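Local coordinates for protein transcriptional regulator (Saccharomonospora viridis, PDB 4KWA) that probably acts as a TetR-family transcriptional repressor that binds regulatory DNA, and carries a choline ion in its ligand pocket, at residues 77-80 / 81-85. Numbering follows the deposited sequence.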
loop_
_atom_site.group_PDB
_atom_site.type_symbol
_atom_site.label_atom_id
_atom_site.label_comp_id
_atom_site.label_asym_id
_atom_site.label_seq_id
_atom_site.Cartn_x
_atom_site.Cartn_y
_atom_site.Cartn_z
ATOM N N ALA A 77 11.425 -18.079 -19.294
ATOM C CA ALA A 77 11.121 -16.868 -18.575
ATOM C C ALA A 77 9.604 -16.658 -18.312
ATOM O O ALA A 77 9.257 -16.059 -17.341
ATOM C CB ALA A 77 11.754 -15.644 -19.283
ATOM N N ARG A 78 8.709 -17.180 -19.149
ATOM C CA ARG A 78 7.285 -16.999 -18.824
ATOM C C ARG A 78 6.987 -17.753 -17.539
ATOM O O ARG A 78 6.307 -17.199 -16.632
ATOM C CB ARG A 78 6.310 -17.473 -19.920
ATOM C CG ARG A 78 4.840 -17.403 -19.468
ATOM C CD ARG A 78 3.755 -17.936 -20.421
ATOM N NE ARG A 78 2.586 -18.252 -19.596
ATOM C CZ ARG A 78 2.545 -19.303 -18.774
ATOM N NH1 ARG A 78 3.599 -20.112 -18.688
ATOM N NH2 ARG A 78 1.488 -19.525 -17.996
ATOM N N GLU A 79 7.452 -18.993 -17.464
ATOM C CA GLU A 79 7.234 -19.803 -16.232
ATOM C C GLU A 79 7.912 -19.074 -15.055
ATOM O O GLU A 79 7.345 -19.006 -13.975
ATOM C CB GLU A 79 7.765 -21.243 -16.326
ATOM C CG GLU A 79 7.328 -22.067 -15.120
ATOM C CD GLU A 79 5.797 -22.262 -14.991
ATOM O OE1 GLU A 79 5.043 -22.040 -15.976
ATOM O OE2 GLU A 79 5.342 -22.639 -13.880
ATOM N N ARG A 80 9.132 -18.555 -15.244
ATOM C CA ARG A 80 9.778 -17.847 -14.158
ATOM C C ARG A 80 8.943 -16.662 -13.634
ATOM O O ARG A 80 8.727 -16.511 -12.424
ATOM C CB ARG A 80 11.187 -17.343 -14.549
ATOM C CG ARG A 80 12.237 -18.357 -14.689
ATOM C CD ARG A 80 13.578 -17.723 -15.032
ATOM N NE ARG A 80 14.208 -17.043 -13.941
ATOM C CZ ARG A 80 14.968 -17.634 -13.013
ATOM N NH1 ARG A 80 15.043 -18.966 -12.939
ATOM N NH2 ARG A 80 15.577 -16.912 -12.067
ATOM N N LEU A 81 8.499 -15.812 -14.557
ATOM C CA LEU A 81 7.663 -14.617 -14.219
ATOM C C LEU A 81 6.363 -15.069 -13.520
ATOM O O LEU A 81 5.978 -14.518 -12.477
ATOM C CB LEU A 81 7.431 -13.795 -15.461
ATOM C CG LEU A 81 6.878 -12.420 -15.177
ATOM C CD1 LEU A 81 7.834 -11.586 -14.336
ATOM C CD2 LEU A 81 6.500 -11.695 -16.475
ATOM N N VAL A 82 5.723 -16.101 -14.030
ATOM C CA VAL A 82 4.504 -16.658 -13.398
ATOM C C VAL A 82 4.783 -17.133 -11.973
ATOM O O VAL A 82 4.010 -16.818 -11.082
ATOM C CB VAL A 82 3.849 -17.794 -14.234
ATOM C CG1 VAL A 82 2.728 -18.494 -13.452
ATOM C CG2 VAL A 82 3.296 -17.239 -15.554
ATOM N N ARG A 83 5.897 -17.809 -11.740
ATOM C CA ARG A 83 6.232 -18.241 -10.388
ATOM C C ARG A 83 6.563 -17.087 -9.465
ATOM O O ARG A 83 6.126 -17.028 -8.365
ATOM C CB ARG A 83 7.407 -19.170 -10.402
ATOM C CG ARG A 83 7.024 -20.588 -10.595
ATOM C CD ARG A 83 8.207 -21.377 -11.069
ATOM N NE ARG A 83 7.756 -22.620 -11.632
ATOM C CZ ARG A 83 7.557 -23.714 -10.939
ATOM N NH1 ARG A 83 7.130 -24.772 -11.567
ATOM N NH2 ARG A 83 7.805 -23.748 -9.644
ATOM N N LEU A 84 7.358 -16.179 -9.958
ATOM C CA LEU A 84 7.703 -14.968 -9.238
ATOM C C LEU A 84 6.493 -14.228 -8.747
ATOM O O LEU A 84 6.520 -13.747 -7.647
ATOM C CB LEU A 84 8.541 -13.993 -10.070
ATOM C CG LEU A 84 10.011 -14.279 -10.104
ATOM C CD1 LEU A 84 10.706 -13.404 -11.154
ATOM C CD2 LEU A 84 10.611 -14.081 -8.683
ATOM N N VAL A 85 5.485 -14.088 -9.591
ATOM C CA VAL A 85 4.264 -13.375 -9.259
ATOM C C VAL A 85 3.478 -14.190 -8.270
ATOM O O VAL A 85 3.004 -13.628 -7.266
ATOM C CB VAL A 85 3.503 -12.978 -10.556
ATOM C CG1 VAL A 85 2.120 -12.483 -10.230
ATOM C CG2 VAL A 85 4.295 -11.921 -11.341
#
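An i to i+4 salt bridge on the outer side of an amphipathic helix joins Glu-79 to Arg-83, one turn apart in the first turns of helix 77-86, in the BetI-type C-terminal region of this TetR-family protein. Glu-79 OE2 lies 3.3 Å from Arg-83 NE, but the N-H...O angle of 129° makes the bond weak, and the carboxylate and guanidinium planes stand 66° apart. Glu-79 bends at its second torsion, which swings its carboxylate round to meet the extended Arg-83 chain. The stronger partner of the guanidinium is Glu-70 of helix 48-71, which forms a salt bridge with Arg-83 NH2. Arg-78 is modelled in two conformers; in one, a long 3.6 Å contact from Glu-79 OE1 to Arg-78 NH1 widens the network, and Arg-78 NE pairs with Glu-187 of helix 175-190. Beneath these charges runs regular alpha-helical bonding, for example Leu-84 N to Arg-80 O at 2.8 Å. Leu-81 and Leu-84 face inward against helix 113-139, while Val-85 packs on helix 175-190. With CG anti to its backbone N (chi1 174°), this Arg-78 conformer lies alongside Val-82 and points the same way, which brings Val-82 CG2 over the centre of one guanidinium face, 3.8 Å from Arg-78 NH2.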